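Local coordinates for APC3568 protein (Geobacillus stearothermophilus, PDB 1RFZ) that is of unknown function but may act as a phosphatidylglycerophosphatase, removing phosphate from phosphatidylglycerophosphate, at residues Q14-W19 / N65-G70; L20-V25 / L73-E78; V34-S39 / Y119-K124. One frame throughout, in Å; residues are numbered along the deposited sequence.

Contact 1 (Q14-W19 / N65-G70)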
loop_
_atom_site.group_PDB
_atom_site.type_symbol
_atom_site.label_atom_id
_atom_site.label_comp_id
_atom_site.label_asym_id
_atom_site.label_seq_id
_atom_site.Cartn_x
_atom_site.Cartn_y
_atom_site.Cartn_z
ATOM N N GLN A 14 -20.700 10.296 12.941
ATOM C CA GLN A 14 -21.404 11.575 12.969
ATOM C C GLN A 14 -20.464 12.776 12.912
ATOM O O GLN A 14 -20.651 13.685 12.104
ATOM C CB GLN A 14 -22.271 11.685 14.218
ATOM C CG GLN A 14 -22.872 13.062 14.410
ATOM C CD GLN A 14 -23.717 13.135 15.659
ATOM O OE1 GLN A 14 -24.750 12.471 15.761
ATOM N NE2 GLN A 14 -23.279 13.931 16.626
ATOM N N THR A 15 -19.458 12.775 13.781
ATOM C CA THR A 15 -18.493 13.867 13.836
ATOM C C THR A 15 -17.733 14.034 12.525
ATOM O O THR A 15 -17.460 15.151 12.095
ATOM C CB THR A 15 -17.494 13.645 14.984
ATOM O OG1 THR A 15 -18.186 13.748 16.236
ATOM C CG2 THR A 15 -16.377 14.673 14.935
ATOM N N ALA A 16 -17.396 12.920 11.890
ATOM C CA ALA A 16 -16.677 12.966 10.632
ATOM C C ALA A 16 -17.565 13.567 9.553
ATOM O O ALA A 16 -17.080 14.240 8.637
ATOM C CB ALA A 16 -16.243 11.590 10.245
ATOM N N ARG A 17 -18.869 13.332 9.662
ATOM C CA ARG A 17 -19.815 13.883 8.694
ATOM C C ARG A 17 -19.956 15.385 8.889
ATOM O O ARG A 17 -19.972 16.144 7.924
ATOM C CB ARG A 17 -21.191 13.225 8.832
ATOM C CG ARG A 17 -21.315 11.889 8.142
ATOM C CD ARG A 17 -22.582 11.152 8.543
ATOM N NE ARG A 17 -22.740 9.907 7.788
ATOM C CZ ARG A 17 -23.168 9.844 6.525
ATOM N NH1 ARG A 17 -23.494 10.957 5.875
ATOM N NH2 ARG A 17 -23.252 8.672 5.908
ATOM N N ARG A 18 -20.052 15.811 10.143
ATOM C CA ARG A 18 -20.200 17.226 10.441
ATOM C C ARG A 18 -18.993 18.014 9.919
ATOM O O ARG A 18 -19.154 18.965 9.158
ATOM C CB ARG A 18 -20.367 17.425 11.950
ATOM C CG ARG A 18 -20.960 18.769 12.351
ATOM C CD ARG A 18 -21.054 18.861 13.856
ATOM N NE ARG A 18 -19.770 18.539 14.473
ATOM C CZ ARG A 18 -19.555 18.496 15.784
ATOM N NH1 ARG A 18 -20.546 18.755 16.633
ATOM N NH2 ARG A 18 -18.346 18.193 16.247
ATOM N N TRP A 19 -17.789 17.615 10.323
ATOM C CA TRP A 19 -16.580 18.288 9.871
ATOM C C TRP A 19 -16.604 18.456 8.354
ATOM O O TRP A 19 -16.330 19.551 7.847
ATOM C CB TRP A 19 -15.337 17.495 10.281
ATOM C CG TRP A 19 -15.028 17.550 11.759
ATOM C CD1 TRP A 19 -15.912 17.789 12.762
ATOM C CD2 TRP A 19 -13.773 17.244 12.397
ATOM N NE1 TRP A 19 -15.299 17.640 13.982
ATOM C CE2 TRP A 19 -13.988 17.303 13.788
ATOM C CE3 TRP A 19 -12.494 16.920 11.927
ATOM C CZ2 TRP A 19 -12.973 17.048 14.718
ATOM C CZ3 TRP A 19 -11.480 16.668 12.859
ATOM C CH2 TRP A 19 -11.731 16.733 14.237
ATOM N N ASN A 65 -11.204 7.662 10.734
ATOM C CA ASN A 65 -9.869 7.884 11.250
ATOM C C ASN A 65 -9.090 8.746 10.274
ATOM O O ASN A 65 -8.282 9.599 10.677
ATOM C CB ASN A 65 -9.150 6.547 11.461
ATOM C CG ASN A 65 -9.575 5.862 12.735
ATOM O OD1 ASN A 65 -10.285 6.447 13.550
ATOM N ND2 ASN A 65 -9.130 4.626 12.931
ATOM N N ALA A 66 -9.342 8.526 8.986
ATOM C CA ALA A 66 -8.663 9.278 7.946
ATOM C C ALA A 66 -9.264 10.671 7.865
ATOM O O ALA A 66 -8.554 11.661 7.990
ATOM C CB ALA A 66 -8.798 8.564 6.616
ATOM N N ILE A 67 -10.577 10.740 7.674
ATOM C CA ILE A 67 -11.257 12.016 7.569
ATOM C C ILE A 67 -10.974 12.930 8.752
ATOM O O ILE A 67 -10.795 14.129 8.565
ATOM C CB ILE A 67 -12.791 11.856 7.464
ATOM C CG1 ILE A 67 -13.155 11.009 6.255
ATOM C CG2 ILE A 67 -13.461 13.242 7.367
ATOM C CD1 ILE A 67 -14.638 10.993 6.001
ATOM N N LEU A 68 -10.944 12.390 9.967
ATOM C CA LEU A 68 -10.684 13.249 11.123
ATOM C C LEU A 68 -9.282 13.837 11.079
ATOM O O LEU A 68 -9.130 15.061 11.023
ATOM C CB LEU A 68 -10.905 12.503 12.453
ATOM C CG LEU A 68 -12.357 12.118 12.799
ATOM C CD1 LEU A 68 -12.454 11.811 14.275
ATOM C CD2 LEU A 68 -13.315 13.248 12.455
ATOM N N THR A 69 -8.269 12.971 11.091
ATOM C CA THR A 69 -6.870 13.412 11.040
ATOM C C THR A 69 -6.633 14.413 9.891
ATOM O O THR A 69 -5.952 15.433 10.048
ATOM C CB THR A 69 -5.921 12.224 10.825
ATOM O OG1 THR A 69 -6.166 11.216 11.814
ATOM C CG2 THR A 69 -4.482 12.690 10.931
ATOM N N GLY A 70 -7.204 14.106 8.731
ATOM C CA GLY A 70 -7.055 14.975 7.582
ATOM C C GLY A 70 -7.532 16.385 7.860
ATOM O O GLY A 70 -6.753 17.322 7.799
#
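W19 and L68 both turn CG away from their carbonyl carbon (chi1 -72° and -68°), which swings the indole across the end of the leucine, the two side chains meeting at about a right angle. L68 places its CD2 methyl over one face of the six-membered ring in a CH-pi contact: CD2 lies 3.9 Å from the centroid of the W19 ring. The far rim of the indole reaches further, to the backbone, where W19 CZ3 comes 3.4 Å from L68 O. The same methyl also serves A16, whose CA is 3.8 Å from L68 CD2. Alanine suits this place because its small CB lets the helices draw close, with the CA atoms of A16 and L68 6.0 Å apart and the segment axes 9.4 Å apart at an angle of 45°. I67 packs beside it, A16 CB lying 4.3 Å from I67 CG2. Trimming W19 to alanine is likely to leave the L68 CD2 methyl without the ring it packs on and to open a gap between the helices. This apolar seam joins helix 13-22 to helix 61-76; W19 also packs on I71 and on E84 of the second subunit, while T69 hydrogen-bonds Y97 of that subunit.

Contact 2 (L20-V25 / L73-E78)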
loop_
_atom_site.group_PDB
_atom_site.type_symbol
_atom_site.label_atom_id
_atom_site.label_comp_id
_atom_site.label_asym_id
_atom_site.label_seq_id
_atom_site.Cartn_x
_atom_site.Cartn_y
_atom_site.Cartn_z
ATOM N N LEU A 20 -16.930 17.382 7.631
ATOM C CA LEU A 20 -16.988 17.444 6.163
ATOM C C LEU A 20 -17.887 18.583 5.704
ATOM O O LEU A 20 -17.543 19.324 4.788
ATOM C CB LEU A 20 -17.502 16.122 5.563
ATOM C CG LEU A 20 -16.571 14.901 5.542
ATOM C CD1 LEU A 20 -17.173 13.804 4.676
ATOM C CD2 LEU A 20 -15.225 15.308 4.984
ATOM N N GLU A 21 -19.049 18.700 6.347
ATOM C CA GLU A 21 -20.018 19.749 6.046
ATOM C C GLU A 21 -19.420 21.099 6.428
ATOM O O GLU A 21 -19.636 22.092 5.737
ATOM C CB GLU A 21 -21.306 19.520 6.841
ATOM C CG GLU A 21 -22.352 20.622 6.688
ATOM C CD GLU A 21 -23.320 20.375 5.537
ATOM O OE1 GLU A 21 -24.033 19.344 5.577
ATOM O OE2 GLU A 21 -23.373 21.213 4.599
ATOM N N GLU A 22 -18.662 21.112 7.527
ATOM C CA GLU A 22 -18.006 22.319 8.043
ATOM C C GLU A 22 -16.795 22.780 7.239
ATOM O O GLU A 22 -16.229 23.832 7.530
ATOM C CB GLU A 22 -17.576 22.115 9.492
ATOM C CG GLU A 22 -18.705 22.179 10.491
ATOM C CD GLU A 22 -18.257 21.782 11.882
ATOM O OE1 GLU A 22 -17.207 22.289 12.334
ATOM O OE2 GLU A 22 -18.956 20.966 12.525
ATOM N N ARG A 23 -16.385 21.985 6.250
ATOM C CA ARG A 23 -15.261 22.337 5.388
ATOM C C ARG A 23 -15.804 22.555 3.972
ATOM O O ARG A 23 -15.055 22.873 3.040
ATOM C CB ARG A 23 -14.207 21.234 5.397
ATOM C CG ARG A 23 -13.710 20.881 6.783
ATOM C CD ARG A 23 -13.100 22.080 7.479
ATOM N NE ARG A 23 -11.744 22.369 7.025
ATOM C CZ ARG A 23 -11.003 23.377 7.480
ATOM N NH1 ARG A 23 -11.491 24.198 8.404
ATOM N NH2 ARG A 23 -9.770 23.562 7.020
ATOM N N GLY A 24 -17.117 22.383 3.827
ATOM C CA GLY A 24 -17.756 22.597 2.544
ATOM C C GLY A 24 -18.206 21.354 1.795
ATOM O O GLY A 24 -18.944 21.445 0.797
ATOM N N VAL A 25 -17.799 20.183 2.272
ATOM C CA VAL A 25 -18.156 18.955 1.574
ATOM C C VAL A 25 -19.450 18.272 2.016
ATOM O O VAL A 25 -19.693 18.025 3.195
ATOM C CB VAL A 25 -16.988 17.943 1.620
ATOM C CG1 VAL A 25 -17.276 16.790 0.670
ATOM C CG2 VAL A 25 -15.656 18.652 1.254
ATOM N N LEU A 73 -5.355 18.573 10.636
ATOM C CA LEU A 73 -4.159 19.266 10.176
ATOM C C LEU A 73 -4.551 20.406 9.232
ATOM O O LEU A 73 -4.018 21.514 9.327
ATOM C CB LEU A 73 -3.235 18.274 9.465
ATOM C CG LEU A 73 -2.863 17.028 10.289
ATOM C CD1 LEU A 73 -2.271 15.969 9.367
ATOM C CD2 LEU A 73 -1.890 17.392 11.418
ATOM N N ASP A 74 -5.487 20.136 8.326
ATOM C CA ASP A 74 -5.940 21.153 7.384
ATOM C C ASP A 74 -6.293 22.435 8.121
ATOM O O ASP A 74 -6.040 23.527 7.619
ATOM C CB ASP A 74 -7.166 20.675 6.593
ATOM C CG ASP A 74 -6.819 20.240 5.175
ATOM O OD1 ASP A 74 -6.081 20.978 4.489
ATOM O OD2 ASP A 74 -7.296 19.166 4.740
ATOM N N LYS A 75 -6.875 22.296 9.314
ATOM C CA LYS A 75 -7.269 23.449 10.123
ATOM C C LYS A 75 -6.100 24.140 10.817
ATOM O O LYS A 75 -5.920 25.342 10.667
ATOM C CB LYS A 75 -8.311 23.041 11.168
ATOM C CG LYS A 75 -9.753 23.088 10.679
ATOM C CD LYS A 75 -10.717 22.771 11.819
ATOM C CE LYS A 75 -12.176 22.769 11.364
ATOM N NZ LYS A 75 -13.117 22.329 12.448
ATOM N N LEU A 76 -5.315 23.389 11.582
ATOM C CA LEU A 76 -4.168 23.974 12.271
ATOM C C LEU A 76 -3.278 24.729 11.298
ATOM O O LEU A 76 -2.710 25.766 11.641
ATOM C CB LEU A 76 -3.325 22.902 12.966
ATOM C CG LEU A 76 -3.881 22.274 14.235
ATOM C CD1 LEU A 76 -4.437 20.897 13.920
ATOM C CD2 LEU A 76 -2.768 22.174 15.263
ATOM N N ALA A 77 -3.140 24.196 10.091
ATOM C CA ALA A 77 -2.318 24.838 9.073
ATOM C C ALA A 77 -3.035 26.087 8.553
ATOM O O ALA A 77 -2.415 26.985 7.988
ATOM C CB ALA A 77 -2.041 23.860 7.927
ATOM N N GLU A 78 -4.349 26.138 8.754
ATOM C CA GLU A 78 -5.152 27.274 8.317
ATOM C C GLU A 78 -5.143 28.338 9.406
ATOM O O GLU A 78 -5.280 29.529 9.120
ATOM C CB GLU A 78 -6.587 26.829 8.034
ATOM C CG GLU A 78 -7.494 27.933 7.527
ATOM C CD GLU A 78 -8.900 27.435 7.248
ATOM O OE1 GLU A 78 -9.068 26.588 6.346
ATOM O OE2 GLU A 78 -9.839 27.890 7.939
#
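R23 and E78 supply the charged link, a salt bridge in which R23 NH2 lies 3.2 Å from E78 OE1. Its hydrogen bond is weak, bent to 125° at the hydrogen, although guanidinium and carboxylate planes are only 16° apart. E78 is extended, with CG anti to the backbone N (chi1 -178°), and its OE1 also accepts from the backbone N of C141, which holds the carboxylate more firmly than the weak bond from R23. A looser pairing joins E22 OE1 and K75 NZ, 4.1 Å apart and beyond salt-bridge range. Nonpolar contact comes from the lysine's methylenes: K75 CG sits over one face of the R23 guanidinium. Lysine suits this place because its extended chain can cover the flat group while carrying its own charge onward toward E22. The backbone contributes the turn from which R23 springs. G24 has positive phi (107°) and completes a Schellman motif, a conformation in which a CB would be jammed against the preceding carbonyl oxygen; L20 O accepts from both R23 N and V25 N. The contact thus bridges the C-terminal ends of helix 13-22 and helix 61-76, beside helix 145-163, whose L145 packs against R23 and gives its backbone N to D74.

Contact 3 (V34-S39 / Y119-K124); sequences VYYLQS and YGYIDK
The Y36 and Y121 rings meet near their hydroxyl ends, with Y121 CE1 at the edge of the Y36 ring, close to its plane and 3.7 Å from Y36 CE1. The two side chains cross at about a right angle. Their hydroxyls approach without a hydrogen bond between them, Y36 OH being 3.6 Å from Y121 OH. At the edge of the Y121 ring lies L37 CD2, 4.0 Å from Y121 CD1, while I122 CG2 meets the Y36 ring obliquely, 3.7 Å from Y36 CE1. Both tyrosines hold CG anti to the backbone N (chi1 169° for Y36 and -179° for Y121), which carries each long ring out toward the other helix and lets it span a wide separation, 11.6 Å between the segment axes. Behind the rings, branched aliphatic residues fill the interface. L37 and I122 cross at about a right angle and touch at two places: L37 CD2 is 3.6 Å from I122 CG2, and L37 CD1 is equally near I122 CD1. Leucine and isoleucine suit this position because each offers two methyl ends to the other. The segment axes run at 120° to each other where helix 27-38 meets helix 115-125. P127 touches both Y36 and I122, and A153 of helix 145-163 also meets I122; beyond this, Y121 makes a cation-pi contact with K124 of the third subunit and packs on that subunit's Y121.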
loop_
_atom_site.group_PDB
_atom_site.type_symbol
_atom_site.label_atom_id
_atom_site.label_comp_id
_atom_site.label_asym_id
_atom_site.label_seq_id
_atom_site.Cartn_x
_atom_site.Cartn_y
_atom_site.Cartn_z
ATOM N N VAL A 34 -19.026 10.467 -7.815
ATOM C CA VAL A 34 -19.234 9.060 -8.119
ATOM C C VAL A 34 -20.004 8.876 -9.426
ATOM O O VAL A 34 -19.718 7.949 -10.193
ATOM C CB VAL A 34 -19.988 8.330 -6.983
ATOM C CG1 VAL A 34 -20.017 6.829 -7.257
ATOM C CG2 VAL A 34 -19.313 8.583 -5.662
ATOM N N TYR A 35 -20.980 9.741 -9.689
ATOM C CA TYR A 35 -21.736 9.643 -10.941
ATOM C C TYR A 35 -20.762 9.947 -12.100
ATOM O O TYR A 35 -20.806 9.311 -13.149
ATOM C CB TYR A 35 -22.894 10.650 -10.951
ATOM C CG TYR A 35 -24.024 10.312 -11.915
ATOM C CD1 TYR A 35 -24.986 9.350 -11.583
ATOM C CD2 TYR A 35 -24.138 10.959 -13.157
ATOM C CE1 TYR A 35 -26.036 9.038 -12.461
ATOM C CE2 TYR A 35 -25.186 10.653 -14.045
ATOM C CZ TYR A 35 -26.129 9.692 -13.691
ATOM O OH TYR A 35 -27.162 9.371 -14.553
ATOM N N TYR A 36 -19.872 10.914 -11.888
ATOM C CA TYR A 36 -18.877 11.306 -12.882
ATOM C C TYR A 36 -17.988 10.130 -13.285
ATOM O O TYR A 36 -17.617 10.000 -14.452
ATOM C CB TYR A 36 -18.029 12.455 -12.320
ATOM C CG TYR A 36 -16.776 12.830 -13.095
ATOM C CD1 TYR A 36 -15.652 12.002 -13.101
ATOM C CD2 TYR A 36 -16.697 14.045 -13.774
ATOM C CE1 TYR A 36 -14.467 12.381 -13.762
ATOM C CE2 TYR A 36 -15.519 14.440 -14.446
ATOM C CZ TYR A 36 -14.405 13.607 -14.439
ATOM O OH TYR A 36 -13.243 13.989 -15.108
ATOM N N LEU A 37 -17.653 9.275 -12.322
ATOM C CA LEU A 37 -16.802 8.119 -12.587
ATOM C C LEU A 37 -17.572 6.888 -13.067
ATOM O O LEU A 37 -17.139 6.197 -13.992
ATOM C CB LEU A 37 -16.007 7.736 -11.331
ATOM C CG LEU A 37 -15.050 8.767 -10.726
ATOM C CD1 LEU A 37 -14.564 8.288 -9.361
ATOM C CD2 LEU A 37 -13.887 9.002 -11.666
ATOM N N GLN A 38 -18.714 6.613 -12.447
ATOM C CA GLN A 38 -19.487 5.434 -12.804
ATOM C C GLN A 38 -20.616 5.632 -13.820
ATOM O O GLN A 38 -21.229 4.654 -14.281
ATOM C CB GLN A 38 -20.040 4.790 -11.530
ATOM C CG GLN A 38 -19.020 3.959 -10.756
ATOM C CD GLN A 38 -18.795 2.584 -11.369
ATOM O OE1 GLN A 38 -19.739 1.814 -11.552
ATOM N NE2 GLN A 38 -17.543 2.267 -11.685
ATOM N N SER A 39 -20.886 6.884 -14.178
ATOM C CA SER A 39 -21.946 7.177 -15.135
ATOM C C SER A 39 -21.725 6.408 -16.436
ATOM O O SER A 39 -22.516 5.534 -16.791
ATOM C CB SER A 39 -21.992 8.674 -15.430
ATOM O OG SER A 39 -23.285 9.066 -15.842
ATOM N N TYR A 119 -8.892 7.091 -8.541
ATOM C CA TYR A 119 -8.450 8.051 -7.549
ATOM C C TYR A 119 -7.526 9.111 -8.127
ATOM O O TYR A 119 -7.810 10.308 -8.063
ATOM C CB TYR A 119 -7.723 7.367 -6.406
ATOM C CG TYR A 119 -7.053 8.397 -5.544
ATOM C CD1 TYR A 119 -5.663 8.546 -5.541
ATOM C CD2 TYR A 119 -7.819 9.296 -4.800
ATOM C CE1 TYR A 119 -5.055 9.572 -4.819
ATOM C CE2 TYR A 119 -7.229 10.316 -4.081
ATOM C CZ TYR A 119 -5.857 10.450 -4.092
ATOM O OH TYR A 119 -5.296 11.461 -3.366
ATOM N N GLY A 120 -6.396 8.665 -8.659
ATOM C CA GLY A 120 -5.446 9.589 -9.240
ATOM C C GLY A 120 -6.103 10.351 -10.367
ATOM O O GLY A 120 -5.803 11.523 -10.592
ATOM N N TYR A 121 -7.014 9.678 -11.066
ATOM C CA TYR A 121 -7.723 10.296 -12.174
ATOM C C TYR A 121 -8.507 11.555 -11.780
ATOM O O TYR A 121 -8.316 12.613 -12.388
ATOM C CB TYR A 121 -8.670 9.300 -12.827
ATOM C CG TYR A 121 -9.390 9.901 -13.998
ATOM C CD1 TYR A 121 -10.783 9.995 -14.006
ATOM C CD2 TYR A 121 -8.680 10.407 -15.088
ATOM C CE1 TYR A 121 -11.464 10.580 -15.068
ATOM C CE2 TYR A 121 -9.342 10.993 -16.161
ATOM C CZ TYR A 121 -10.741 11.077 -16.141
ATOM O OH TYR A 121 -11.421 11.662 -17.187
ATOM N N ILE A 122 -9.398 11.462 -10.790
ATOM C CA ILE A 122 -10.126 12.658 -10.409
ATOM C C ILE A 122 -9.281 13.586 -9.560
ATOM O O ILE A 122 -9.686 14.712 -9.284
ATOM C CB ILE A 122 -11.448 12.378 -9.647
ATOM C CG1 ILE A 122 -11.294 11.197 -8.699
ATOM C CG2 ILE A 122 -12.577 12.168 -10.626
ATOM C CD1 ILE A 122 -12.577 10.908 -7.897
ATOM N N ASP A 123 -8.105 13.137 -9.140
ATOM C CA ASP A 123 -7.267 14.015 -8.339
ATOM C C ASP A 123 -6.593 14.991 -9.296
ATOM O O ASP A 123 -6.185 16.079 -8.909
ATOM C CB ASP A 123 -6.240 13.213 -7.539
ATOM C CG ASP A 123 -5.553 14.054 -6.474
ATOM O OD1 ASP A 123 -6.250 14.851 -5.802
ATOM O OD2 ASP A 123 -4.322 13.911 -6.303
ATOM N N LYS A 124 -6.495 14.594 -10.559
ATOM C CA LYS A 124 -5.906 15.456 -11.576
ATOM C C LYS A 124 -6.981 16.308 -12.248
ATOM O O LYS A 124 -6.853 17.523 -12.317
ATOM C CB LYS A 124 -5.167 14.626 -12.628
ATOM C CG LYS A 124 -3.655 14.742 -12.562
ATOM C CD LYS A 124 -3.125 15.534 -13.743
ATOM C CE LYS A 124 -1.657 15.914 -13.573
ATOM N NZ LYS A 124 -1.447 16.955 -12.502
#

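In the fold
From the N terminus, helix 13-22 is used twice: contact 1 brings it back to helix 61-76 across 45 intervening residues, and contact 2 repeats the closure one step further along both partners. Helix 27-38 follows, and contact 3 joins it to helix 115-125 across 79 intervening residues. No closure nests within another; in every pair the segments alternate, so all three cross. Contacts 1 and 2 adjoin, I67 CG2 lying 3.6 Å from L20 CD2, and both reach the second subunit. Contact 3 lies on the opposite side of the chain's centre, its centre about 21 Å from that of contact 1, and faces the third subunit.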